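Local structure of D-isomer specific 2-hydroxyacid dehydrogenase family protein (3HG7) at residues Gly109-Leu114 with Phe162-Leu167; Thr142-Gly147 with Pro186-Met191; Gln153-Thr158 with Val199-Ala204; Ala224-Val229 with Asn233-Gly238. The protein probably acts as an NAD-dependent oxidoreductase of the D-isomer specific 2-hydroxyacid dehydrogenase family. The protein carries 1 engineered substitution. All coordinates share one frame; numbering follows the deposited sequence.

In the fold
All four contacts lie in the NAD-binding domain and reach one seven-stranded parallel sheet. Contacts 1 and 3 sit on the face covered by helices 100-115 and 150-161. Contacts 2 and 4 lie on the other face. Contacts 2 and 3 are closest, with centres about 11 Å apart, and lie on neighbouring strands, 142-146 and 197-200. Contact 4 adds the next strand, 225-228, its centre about 13 Å from that of contact 3. The centres of contacts 1 and 4 are about 17 Å apart, yet Leu111 touches Ile225. Gly147 and Ile155 lie at or near a probable Rossmann-type glycine motif. The Val201 side chain is about 6 Å from a bound glycerol, probably from the crystallisation liquor.

Contact 1 of 4, residues Gly109-Leu114 with Phe162-Leu167; sequences GHLLSL and FGMKVL
The turn that ends helix 150-161 sets Phe162 and Met164 against Leu112 and Leu111 of helix 100-115, on one face of the Rossmann sheet. Gly163 is the C-prime residue of a Schellman motif. Its positive phi of 81° suits glycine and turns the chain from the helix into strand 165-169. The residues before and after it both direct their side chains at helix 100-115.

Two separate apolar touches make up the contact. Met164 sends its chain out extended as far as SD, and a chi3 of 95° then bends CE off that line. CE comes to 4.3 Å from Leu111 CD2. On Leu111, CG anti to the backbone N (chi1 174°) carries the two methyls out to Met164 and Ile225. The second methyl, CD1, is the one that packs on Ile225 of the sheet, and Phe227 also touches Leu111. Met164 touches Leu143 of strand 142-146.

The second touch is nearer the surface. Leu112 CD1 lies 4.4 Å from Phe162 CZ and meets the ring obliquely. The same ring packs on Phe108 of helix 100-115, their planes at about 20°. Leu138 touches both leucines.

The contact is thin, with one methyl-methyl and one methyl-ring touch at ordinary or slightly long van der Waals distance. The touching groups are all apolar. The hold between helix and turn therefore rests on hydrophobic burial, with the inner Leu111-Met164 pair buried and the outer Leu112-Phe162 pair partly exposed.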
loop_
_atom_site.group_PDB
_atom_site.type_symbol
_atom_site.label_atom_id
_atom_site.label_comp_id
_atom_site.label_asym_id
_atom_site.label_seq_id
_atom_site.Cartn_x
_atom_site.Cartn_y
_atom_site.Cartn_z
ATOM N N GLY A 109 -9.425 -11.878 -1.758
ATOM C CA GLY A 109 -9.181 -12.702 -2.936
ATOM C C GLY A 109 -8.059 -13.701 -2.652
ATOM O O GLY A 109 -8.191 -14.906 -2.906
ATOM N N HIS A 110 -6.968 -13.208 -2.084
ATOM C CA HIS A 110 -5.830 -14.075 -1.787
ATOM C C HIS A 110 -6.192 -15.060 -0.671
ATOM O O HIS A 110 -5.819 -16.228 -0.700
ATOM C CB HIS A 110 -4.603 -13.276 -1.404
ATOM C CG HIS A 110 -3.814 -12.816 -2.594
ATOM N ND1 HIS A 110 -2.922 -13.636 -3.244
ATOM C CD2 HIS A 110 -3.797 -11.639 -3.257
ATOM C CE1 HIS A 110 -2.375 -12.981 -4.253
ATOM N NE2 HIS A 110 -2.904 -11.773 -4.301
ATOM N N LEU A 111 -6.933 -14.569 0.303
ATOM C CA LEU A 111 -7.292 -15.392 1.429
ATOM C C LEU A 111 -8.216 -16.526 0.979
ATOM O O LEU A 111 -8.004 -17.688 1.336
ATOM C CB LEU A 111 -7.965 -14.553 2.517
ATOM C CG LEU A 111 -8.534 -15.325 3.711
ATOM C CD1 LEU A 111 -7.418 -16.031 4.433
ATOM C CD2 LEU A 111 -9.395 -14.439 4.685
ATOM N N LEU A 112 -9.227 -16.195 0.185
ATOM C CA LEU A 112 -10.166 -17.236 -0.233
ATOM C C LEU A 112 -9.471 -18.140 -1.249
ATOM O O LEU A 112 -9.743 -19.329 -1.258
ATOM C CB LEU A 112 -11.433 -16.617 -0.790
ATOM C CG LEU A 112 -12.227 -15.895 0.305
ATOM C CD1 LEU A 112 -13.272 -14.962 -0.275
ATOM C CD2 LEU A 112 -12.871 -17.030 1.186
ATOM N N SER A 113 -8.556 -17.591 -2.073
ATOM C CA SER A 113 -7.779 -18.455 -2.966
ATOM C C SER A 113 -7.098 -19.586 -2.190
ATOM O O SER A 113 -7.170 -20.753 -2.582
ATOM C CB SER A 113 -6.775 -17.664 -3.814
ATOM O OG SER A 113 -6.038 -18.565 -4.637
ATOM N N LEU A 114 -6.455 -19.210 -1.092
ATOM C CA LEU A 114 -5.765 -20.132 -0.205
ATOM C C LEU A 114 -6.703 -21.100 0.511
ATOM O O LEU A 114 -6.496 -22.320 0.535
ATOM C CB LEU A 114 -5.006 -19.341 0.857
ATOM C CG LEU A 114 -3.763 -18.619 0.338
ATOM C CD1 LEU A 114 -3.292 -17.710 1.452
ATOM C CD2 LEU A 114 -2.683 -19.624 -0.130
ATOM N N PHE A 162 -17.609 -11.490 6.578
ATOM C CA PHE A 162 -17.376 -12.941 6.399
ATOM C C PHE A 162 -17.482 -13.728 7.708
ATOM O O PHE A 162 -17.221 -14.931 7.759
ATOM C CB PHE A 162 -16.056 -13.183 5.628
ATOM C CG PHE A 162 -16.180 -12.943 4.162
ATOM C CD1 PHE A 162 -16.879 -13.819 3.346
ATOM C CD2 PHE A 162 -15.622 -11.803 3.590
ATOM C CE1 PHE A 162 -17.007 -13.576 1.977
ATOM C CE2 PHE A 162 -15.734 -11.566 2.220
ATOM C CZ PHE A 162 -16.426 -12.435 1.417
ATOM N N GLY A 163 -17.935 -13.048 8.759
ATOM C CA GLY A 163 -18.292 -13.738 9.997
ATOM C C GLY A 163 -17.060 -14.029 10.823
ATOM O O GLY A 163 -17.102 -14.861 11.724
ATOM N N MET A 164 -15.964 -13.338 10.499
ATOM C CA MET A 164 -14.721 -13.424 11.273
ATOM C C MET A 164 -14.791 -12.560 12.534
ATOM O O MET A 164 -15.503 -11.556 12.561
ATOM C CB MET A 164 -13.533 -12.967 10.414
ATOM C CG MET A 164 -13.141 -13.994 9.346
ATOM S SD MET A 164 -11.966 -13.405 8.154
ATOM C CE MET A 164 -10.414 -13.993 8.857
ATOM N N LYS A 165 -14.033 -12.948 13.558
ATOM C CA LYS A 165 -13.711 -12.068 14.668
ATOM C C LYS A 165 -12.643 -11.127 14.136
ATOM O O LYS A 165 -11.778 -11.557 13.352
ATOM C CB LYS A 165 -13.171 -12.850 15.874
ATOM C CG LYS A 165 -14.214 -13.737 16.572
ATOM C CD LYS A 165 -13.867 -14.085 18.054
ATOM C CE LYS A 165 -13.205 -12.921 18.869
ATOM N NZ LYS A 165 -13.759 -11.530 18.684
ATOM N N VAL A 166 -12.720 -9.849 14.522
ATOM C CA VAL A 166 -11.753 -8.852 14.028
ATOM C C VAL A 166 -11.107 -8.067 15.161
ATOM O O VAL A 166 -11.784 -7.314 15.888
ATOM C CB VAL A 166 -12.330 -7.895 12.927
ATOM C CG1 VAL A 166 -11.224 -7.044 12.356
ATOM C CG2 VAL A 166 -12.962 -8.699 11.760
ATOM N N LEU A 167 -9.800 -8.279 15.314
ATOM C CA LEU A 167 -9.010 -7.584 16.314
ATOM C C LEU A 167 -8.025 -6.657 15.623
ATOM O O LEU A 167 -7.421 -7.024 14.609
ATOM C CB LEU A 167 -8.216 -8.563 17.163
ATOM C CG LEU A 167 -8.913 -9.714 17.889
ATOM C CD1 LEU A 167 -7.881 -10.567 18.609
ATOM C CD2 LEU A 167 -9.995 -9.251 18.858
#

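Contact 2 of 4, residues Thr142-Gly147 with Pro186-Met191; sequences TLLILG and PALNKM
Leu144 and Leu188 bury the most surface here, and Leu146 and Met191 flank them. Leu144 and Leu146 belong to strand 142-146, an inner strand of the parallel sheet, between 165-169 and 197-200. Leu188 and Met191 are on the short helix 188-193. This helix lies in the crossover from edge strand 181-183 to strand 197-200, which pairs with strand 142-146.

Leu144 is directed toward the helix. CG sits anti to the backbone N (chi1 180°), and CD2 is the branch that touches. It lies 4.1 Å from Leu188 CD1. It is also 4.1 Å from Met191 CB, and as near to the carbonyl carbon of Met191. One methyl thus touches two residues about a turn apart on the helix. The rest of Met191 bends away at chi2 and chi3 and packs on Leu167 of the next strand.

Leu188 uses a single branch as well. Its CD1 meets both strand leucines, and its side chain crosses each of theirs at about a right angle. The tighter touch is with Leu146, whose CD2 is 3.5 Å from Leu188 CD1. Leu146 swings its tip toward the helix from a base that does not face it. Leu188 and Leu146 both also touch Val169, which continues the same apolar layer. Phe217 lies on Leu188 and Phe212 on Leu146.

Every touch is between carbon atoms. The pairing therefore depends on shape and hydrophobic burial. The short methyl-methyl distance between Leu146 and Leu188 implies close packing at that end.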
loop_
_atom_site.group_PDB
_atom_site.type_symbol
_atom_site.label_atom_id
_atom_site.label_comp_id
_atom_site.label_asym_id
_atom_site.label_seq_id
_atom_site.Cartn_x
_atom_site.Cartn_y
_atom_site.Cartn_z
ATOM N N THR A 142 -10.386 -15.815 13.277
ATOM C CA THR A 142 -9.939 -14.521 13.797
ATOM C C THR A 142 -9.005 -13.798 12.853
ATOM O O THR A 142 -7.925 -14.310 12.505
ATOM C CB THR A 142 -9.136 -14.664 15.078
ATOM O OG1 THR A 142 -8.119 -15.656 14.860
ATOM C CG2 THR A 142 -10.035 -15.078 16.226
ATOM N N LEU A 143 -9.415 -12.588 12.488
ATOM C CA LEU A 143 -8.598 -11.703 11.659
ATOM C C LEU A 143 -7.907 -10.738 12.610
ATOM O O LEU A 143 -8.583 -10.072 13.368
ATOM C CB LEU A 143 -9.487 -10.923 10.681
ATOM C CG LEU A 143 -8.834 -9.935 9.702
ATOM C CD1 LEU A 143 -7.676 -10.573 8.937
ATOM C CD2 LEU A 143 -9.843 -9.332 8.708
ATOM N N LEU A 144 -6.573 -10.707 12.590
ATOM C CA LEU A 144 -5.790 -9.645 13.242
ATOM C C LEU A 144 -5.272 -8.657 12.200
ATOM O O LEU A 144 -4.593 -9.069 11.243
ATOM C CB LEU A 144 -4.577 -10.241 13.950
ATOM C CG LEU A 144 -3.684 -9.225 14.657
ATOM C CD1 LEU A 144 -4.505 -8.380 15.633
ATOM C CD2 LEU A 144 -2.528 -9.911 15.349
ATOM N N ILE A 145 -5.549 -7.367 12.397
ATOM C CA ILE A 145 -5.058 -6.325 11.492
ATOM C C ILE A 145 -4.169 -5.346 12.270
ATOM O O ILE A 145 -4.565 -4.852 13.343
ATOM C CB ILE A 145 -6.211 -5.549 10.803
ATOM C CG1 ILE A 145 -7.171 -6.515 10.100
ATOM C CG2 ILE A 145 -5.643 -4.470 9.835
ATOM C CD1 ILE A 145 -8.430 -5.852 9.514
ATOM N N LEU A 146 -2.964 -5.128 11.747
ATOM C CA LEU A 146 -2.028 -4.125 12.254
ATOM C C LEU A 146 -2.168 -2.873 11.411
ATOM O O LEU A 146 -1.786 -2.835 10.244
ATOM C CB LEU A 146 -0.582 -4.634 12.209
ATOM C CG LEU A 146 -0.300 -6.071 12.642
ATOM C CD1 LEU A 146 1.195 -6.243 12.797
ATOM C CD2 LEU A 146 -1.010 -6.421 13.936
ATOM N N GLY A 147 -2.740 -1.846 12.016
ATOM C CA GLY A 147 -3.013 -0.596 11.321
ATOM C C GLY A 147 -4.512 -0.397 11.314
ATOM O O GLY A 147 -5.261 -1.264 10.857
ATOM N N PRO A 186 2.124 -3.853 22.865
ATOM C CA PRO A 186 2.392 -4.859 23.897
ATOM C C PRO A 186 1.526 -6.128 23.780
ATOM O O PRO A 186 2.032 -7.234 23.994
ATOM C CB PRO A 186 2.104 -4.105 25.202
ATOM C CG PRO A 186 2.429 -2.696 24.880
ATOM C CD PRO A 186 2.043 -2.494 23.437
ATOM N N ALA A 187 0.253 -5.973 23.416
ATOM C CA ALA A 187 -0.662 -7.122 23.306
ATOM C C ALA A 187 -0.450 -7.989 22.059
ATOM O O ALA A 187 -1.157 -8.984 21.874
ATOM C CB ALA A 187 -2.121 -6.661 23.388
ATOM N N LEU A 188 0.524 -7.629 21.219
ATOM C CA LEU A 188 0.694 -8.286 19.917
ATOM C C LEU A 188 0.850 -9.802 19.993
ATOM O O LEU A 188 0.102 -10.514 19.320
ATOM C CB LEU A 188 1.823 -7.657 19.085
ATOM C CG LEU A 188 1.761 -7.872 17.565
ATOM C CD1 LEU A 188 0.385 -7.523 16.998
ATOM C CD2 LEU A 188 2.826 -7.054 16.848
ATOM N N ASN A 189 1.798 -10.293 20.796
ATOM C CA ASN A 189 2.038 -11.749 20.894
ATOM C C ASN A 189 0.825 -12.518 21.387
ATOM O O ASN A 189 0.537 -13.619 20.913
ATOM C CB ASN A 189 3.246 -12.064 21.786
ATOM C CG ASN A 189 4.575 -11.800 21.094
ATOM O OD1 ASN A 189 4.661 -10.989 20.180
ATOM N ND2 ASN A 189 5.625 -12.480 21.550
ATOM N N LYS A 190 0.134 -11.934 22.365
ATOM C CA LYS A 190 -1.124 -12.478 22.867
ATOM C C LYS A 190 -2.187 -12.503 21.764
ATOM O O LYS A 190 -2.907 -13.492 21.614
ATOM C CB LYS A 190 -1.598 -11.680 24.087
ATOM C CG LYS A 190 -0.953 -12.128 25.397
ATOM C CD LYS A 190 -0.317 -10.970 26.167
ATOM C CE LYS A 190 -1.284 -9.811 26.416
ATOM N NZ LYS A 190 -0.618 -8.683 27.118
ATOM N N MET A 191 -2.261 -11.421 20.988
ATOM C CA MET A 191 -3.187 -11.338 19.850
ATOM C C MET A 191 -2.828 -12.267 18.679
ATOM O O MET A 191 -3.718 -12.847 18.041
ATOM C CB MET A 191 -3.343 -9.881 19.383
ATOM C CG MET A 191 -4.211 -9.005 20.288
ATOM S SD MET A 191 -5.701 -9.788 21.008
ATOM C CE MET A 191 -5.109 -10.529 22.526
#

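Contact 3 of 4, residues Gln153-Thr158 with Val199-Ala204; sequences QHIAHT and VSVLPA
Ile155 of helix 150-161 meets Val199 of strand 197-200 and Val201 just past its end, and apolar touches are all that joins the two segments. Ile155 supplies one atom to both, CD1 at the tip of its long branch. CG1 lies anti to the carbonyl carbon (chi1 -62°), and chi2 is extended, which carries CD1 toward the strand. CD1 is 4.0 Å from Val199 CG1, the two side chains reaching toward each other tip to tip. It is 4.4 Å from Val201 CG2, a looser and smaller touch. Ile155 also lies on Leu143 and Ile145 of the adjacent strand and on Phe108 of helix 100-115. Val199 touches Val107 of that helix, which makes a shared apolar layer.

Hydrogen bonds act within the helix. Gln153 O accepts the usual bond from the backbone N of His157, and a second from ND1 of the same residue. The ND1 bond is 3.0 Å long between His157 ND1 and Gln153 O, and bent, with an N-H...O angle of 144°. ND1 stands above the carbonyl plane, 53° out of it, and the oxygen is tilted from the imidazole plane. Two donors thus grip one carbonyl, and the ring is tied back onto its own helix. Ser104 OG, on helix 100-115, hydrogen-bonds both His154 ND1 and Thr158 OG1.

The strand's backbone pairs with Leu144 and Leu146 on one flank and with Phe227 and Val229 on the other. A helix seated across neighbouring parallel strands, just after a probable glycine-rich turn, is the hallmark of a Rossmann-type dinucleotide-binding fold.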
loop_
_atom_site.group_PDB
_atom_site.type_symbol
_atom_site.label_atom_id
_atom_site.label_comp_id
_atom_site.label_asym_id
_atom_site.label_seq_id
_atom_site.Cartn_x
_atom_site.Cartn_y
_atom_site.Cartn_z
ATOM N N GLN A 153 -9.535 -0.384 8.673
ATOM C CA GLN A 153 -10.985 -0.380 8.877
ATOM C C GLN A 153 -11.748 -1.074 7.750
ATOM O O GLN A 153 -12.654 -1.856 8.009
ATOM C CB GLN A 153 -11.524 1.032 9.072
ATOM C CG GLN A 153 -11.234 1.634 10.431
ATOM C CD GLN A 153 -11.425 3.135 10.418
ATOM O OE1 GLN A 153 -12.522 3.630 10.130
ATOM N NE2 GLN A 153 -10.351 3.876 10.697
ATOM N N HIS A 154 -11.393 -0.812 6.494
ATOM C CA HIS A 154 -12.170 -1.463 5.429
ATOM C C HIS A 154 -11.999 -2.996 5.449
ATOM O O HIS A 154 -12.991 -3.747 5.342
ATOM C CB HIS A 154 -11.898 -0.879 4.044
ATOM C CG HIS A 154 -13.018 -1.114 3.076
ATOM N ND1 HIS A 154 -13.207 -2.323 2.439
ATOM C CD2 HIS A 154 -14.017 -0.303 2.649
ATOM C CE1 HIS A 154 -14.271 -2.244 1.659
ATOM N NE2 HIS A 154 -14.784 -1.030 1.771
ATOM N N ILE A 155 -10.759 -3.443 5.654
ATOM C CA ILE A 155 -10.462 -4.881 5.724
ATOM C C ILE A 155 -11.190 -5.463 6.917
ATOM O O ILE A 155 -11.607 -6.642 6.907
ATOM C CB ILE A 155 -8.942 -5.139 5.870
ATOM C CG1 ILE A 155 -8.172 -4.610 4.640
ATOM C CG2 ILE A 155 -8.637 -6.623 6.015
ATOM C CD1 ILE A 155 -6.726 -4.424 4.923
ATOM N N ALA A 156 -11.338 -4.650 7.957
ATOM C CA ALA A 156 -12.101 -5.047 9.149
ATOM C C ALA A 156 -13.577 -5.299 8.844
ATOM O O ALA A 156 -14.122 -6.375 9.198
ATOM C CB ALA A 156 -11.934 -4.011 10.241
ATOM N N HIS A 157 -14.234 -4.344 8.186
ATOM C CA HIS A 157 -15.646 -4.533 7.820
ATOM C C HIS A 157 -15.852 -5.766 6.943
ATOM O O HIS A 157 -16.857 -6.477 7.082
ATOM C CB HIS A 157 -16.216 -3.294 7.134
ATOM C CG HIS A 157 -16.505 -2.168 8.083
ATOM N ND1 HIS A 157 -15.593 -1.167 8.353
ATOM C CD2 HIS A 157 -17.582 -1.916 8.866
ATOM C CE1 HIS A 157 -16.113 -0.326 9.233
ATOM N NE2 HIS A 157 -17.317 -0.760 9.561
ATOM N N THR A 158 -14.909 -6.008 6.025
ATOM C CA THR A 158 -14.980 -7.200 5.181
ATOM C C THR A 158 -14.830 -8.484 5.988
ATOM O O THR A 158 -15.574 -9.432 5.761
ATOM C CB THR A 158 -13.979 -7.153 4.010
ATOM O OG1 THR A 158 -14.031 -5.850 3.421
ATOM C CG2 THR A 158 -14.329 -8.224 2.953
ATOM N N VAL A 199 -2.945 -9.362 9.024
ATOM C CA VAL A 199 -2.738 -8.377 7.959
ATOM C C VAL A 199 -1.922 -7.213 8.522
ATOM O O VAL A 199 -2.418 -6.441 9.343
ATOM C CB VAL A 199 -4.077 -7.898 7.310
ATOM C CG1 VAL A 199 -3.812 -6.861 6.223
ATOM C CG2 VAL A 199 -4.792 -9.068 6.634
ATOM N N SER A 200 -0.668 -7.129 8.096
ATOM C CA SER A 200 0.209 -6.001 8.418
ATOM C C SER A 200 0.095 -4.843 7.411
ATOM O O SER A 200 0.396 -4.985 6.222
ATOM C CB SER A 200 1.657 -6.482 8.536
ATOM O OG SER A 200 2.484 -5.462 9.072
ATOM N N VAL A 201 -0.391 -3.703 7.884
ATOM C CA VAL A 201 -0.541 -2.538 7.034
ATOM C C VAL A 201 0.094 -1.359 7.763
ATOM O O VAL A 201 -0.527 -0.310 7.909
ATOM C CB VAL A 201 -2.017 -2.155 6.765
ATOM C CG1 VAL A 201 -2.147 -1.538 5.356
ATOM C CG2 VAL A 201 -2.967 -3.312 6.948
ATOM N N LEU A 202 1.317 -1.542 8.247
ATOM C CA LEU A 202 1.901 -0.554 9.161
ATOM C C LEU A 202 2.760 0.464 8.431
ATOM O O LEU A 202 3.474 0.101 7.487
ATOM C CB LEU A 202 2.759 -1.235 10.217
ATOM C CG LEU A 202 2.089 -1.958 11.378
ATOM C CD1 LEU A 202 3.151 -2.785 12.044
ATOM C CD2 LEU A 202 1.421 -1.011 12.386
ATOM N N PRO A 203 2.714 1.736 8.884
ATOM C CA PRO A 203 3.714 2.708 8.440
ATOM C C PRO A 203 5.092 2.266 8.946
ATOM O O PRO A 203 5.186 1.618 10.001
ATOM C CB PRO A 203 3.273 4.003 9.124
ATOM C CG PRO A 203 2.516 3.581 10.316
ATOM C CD PRO A 203 1.837 2.287 9.939
ATOM N N ALA A 204 6.145 2.575 8.194
ATOM C CA ALA A 204 7.497 2.165 8.586
ATOM C C ALA A 204 8.120 3.142 9.592
ATOM O O ALA A 204 8.734 4.132 9.212
ATOM C CB ALA A 204 8.396 1.978 7.354
#

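Contact 4 of 4, residues Ala224-Val229 with Asn233-Gly238; sequences AILFNV and NAINEG
Asn228 and Ile235 meet in the beta-alpha-beta unit formed by strand 225-228, helix 237-245 and strand 251-254 of the Rossmann-type domain. Asn228 closes the strand, and Ile235 lies in the link leading to the helix. Their side chains come from opposite directions.

The Asn228 side chain can be followed outward. CB lies 3.4 Å from Ile235 CD1, a close carbon-carbon touch. CG sits anti to the backbone N (chi1 -171°) and is 3.8 Å from Ile235 CD1. At the amide, ND2 keeps to the isoleucine, 3.5 Å from Ile235 CD1. ND2 is also 4.0 Å from Ala234 CB, and OD1 lies 4.2 Å from that same methyl.

Both polar atoms of the tip bond to the short connection between the two segments. ND2 donates to Arg231 O, and OD1 accepts from Gly230 N. This pair of bonds fixes the rotation of the buried amide and ties the turn to the end of the strand. Ile235 and Ala234 pack against the amide with carbon atoms alone. Asn228 and Ala234 both touch Ser200 of the neighbouring strand.

Leu226, two residues earlier on the same face, adds an apolar partner for Ile235. Ile235 also packs on Leu254 of strand 251-254, so it lies over both strands of the unit.

Just beyond, Asn236 is the N-cap of helix 237-245, its OD1 accepting from Asp239 N. Back at the strand, Leu226 and Ile235 meet tip to tip, with Leu226 CD2 4.2 Å from Ile235 CD1.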
loop_
_atom_site.group_PDB
_atom_site.type_symbol
_atom_site.label_atom_id
_atom_site.label_comp_id
_atom_site.label_asym_id
_atom_site.label_seq_id
_atom_site.Cartn_x
_atom_site.Cartn_y
_atom_site.Cartn_z
ATOM N N ALA A 224 -1.402 -20.162 10.303
ATOM C CA ALA A 224 -1.730 -18.756 10.137
ATOM C C ALA A 224 -1.249 -18.269 8.782
ATOM O O ALA A 224 -0.263 -18.764 8.253
ATOM C CB ALA A 224 -1.092 -17.922 11.213
ATOM N N ILE A 225 -1.963 -17.291 8.252
ATOM C CA ILE A 225 -1.628 -16.709 6.964
ATOM C C ILE A 225 -1.287 -15.279 7.307
ATOM O O ILE A 225 -2.086 -14.579 7.920
ATOM C CB ILE A 225 -2.826 -16.767 5.985
ATOM C CG1 ILE A 225 -3.202 -18.236 5.733
ATOM C CG2 ILE A 225 -2.483 -16.046 4.660
ATOM C CD1 ILE A 225 -4.577 -18.463 5.119
ATOM N N LEU A 226 -0.101 -14.854 6.911
ATOM C CA LEU A 226 0.346 -13.479 7.128
ATOM C C LEU A 226 0.400 -12.693 5.834
ATOM O O LEU A 226 1.063 -13.134 4.916
ATOM C CB LEU A 226 1.751 -13.484 7.732
ATOM C CG LEU A 226 2.470 -12.128 7.848
ATOM C CD1 LEU A 226 1.709 -11.174 8.760
ATOM C CD2 LEU A 226 3.885 -12.328 8.350
ATOM N N PHE A 227 -0.274 -11.537 5.791
ATOM C CA PHE A 227 -0.180 -10.580 4.665
ATOM C C PHE A 227 0.679 -9.400 5.063
ATOM O O PHE A 227 0.476 -8.816 6.145
ATOM C CB PHE A 227 -1.545 -9.985 4.324
ATOM C CG PHE A 227 -2.493 -10.942 3.649
ATOM C CD1 PHE A 227 -2.789 -10.792 2.309
ATOM C CD2 PHE A 227 -3.130 -11.952 4.374
ATOM C CE1 PHE A 227 -3.675 -11.676 1.666
ATOM C CE2 PHE A 227 -4.012 -12.832 3.758
ATOM C CZ PHE A 227 -4.298 -12.682 2.400
ATOM N N ASN A 228 1.575 -8.993 4.169
ATOM C CA ASN A 228 2.211 -7.704 4.338
ATOM C C ASN A 228 1.970 -6.826 3.143
ATOM O O ASN A 228 2.466 -7.106 2.047
ATOM C CB ASN A 228 3.706 -7.804 4.569
ATOM C CG ASN A 228 4.319 -6.432 4.963
ATOM O OD1 ASN A 228 3.601 -5.504 5.360
ATOM N ND2 ASN A 228 5.622 -6.309 4.834
ATOM N N VAL A 229 1.197 -5.773 3.370
ATOM C CA VAL A 229 0.868 -4.825 2.318
ATOM C C VAL A 229 1.256 -3.381 2.705
ATOM O O VAL A 229 0.904 -2.437 1.997
ATOM C CB VAL A 229 -0.620 -4.877 2.029
ATOM C CG1 VAL A 229 -1.013 -6.234 1.429
ATOM C CG2 VAL A 229 -1.379 -4.670 3.330
ATOM N N ASN A 233 9.648 -3.310 5.220
ATOM C CA ASN A 233 10.296 -3.120 6.521
ATOM C C ASN A 233 9.726 -3.830 7.737
ATOM O O ASN A 233 10.443 -4.029 8.735
ATOM C CB ASN A 233 10.360 -1.621 6.835
ATOM C CG ASN A 233 11.629 -0.997 6.353
ATOM O OD1 ASN A 233 11.825 0.220 6.467
ATOM N ND2 ASN A 233 12.523 -1.826 5.809
ATOM N N ALA A 234 8.440 -4.168 7.676
ATOM C CA ALA A 234 7.759 -4.801 8.788
ATOM C C ALA A 234 8.328 -6.188 9.057
ATOM O O ALA A 234 8.219 -6.714 10.172
ATOM C CB ALA A 234 6.272 -4.876 8.521
ATOM N N ILE A 235 8.965 -6.761 8.041
ATOM C CA ILE A 235 9.356 -8.160 8.076
ATOM C C ILE A 235 10.841 -8.334 7.800
ATOM O O ILE A 235 11.354 -7.841 6.802
ATOM C CB ILE A 235 8.538 -9.006 7.039
ATOM C CG1 ILE A 235 7.046 -9.011 7.397
ATOM C CG2 ILE A 235 9.070 -10.439 6.944
ATOM C CD1 ILE A 235 6.129 -9.499 6.276
ATOM N N ASN A 236 11.526 -9.044 8.692
ATOM C CA ASN A 236 12.859 -9.527 8.370
ATOM C C ASN A 236 12.683 -10.746 7.496
ATOM O O ASN A 236 12.173 -11.779 7.946
ATOM C CB ASN A 236 13.687 -9.859 9.617
ATOM C CG ASN A 236 15.006 -10.540 9.271
ATOM O OD1 ASN A 236 15.030 -11.708 8.893
ATOM N ND2 ASN A 236 16.107 -9.811 9.401
ATOM N N GLU A 237 13.105 -10.615 6.247
ATOM C CA GLU A 237 12.792 -11.608 5.226
ATOM C C GLU A 237 13.488 -12.945 5.474
ATOM O O GLU A 237 12.888 -14.010 5.269
ATOM C CB GLU A 237 13.033 -11.034 3.818
ATOM C CG GLU A 237 11.979 -9.953 3.476
ATOM C CD GLU A 237 12.195 -9.213 2.157
ATOM O OE1 GLU A 237 13.196 -9.473 1.445
ATOM O OE2 GLU A 237 11.333 -8.356 1.839
ATOM N N GLY A 238 14.730 -12.878 5.957
ATOM C CA GLY A 238 15.529 -14.078 6.259
ATOM C C GLY A 238 14.842 -14.968 7.271
ATOM O O GLY A 238 14.858 -16.200 7.176
#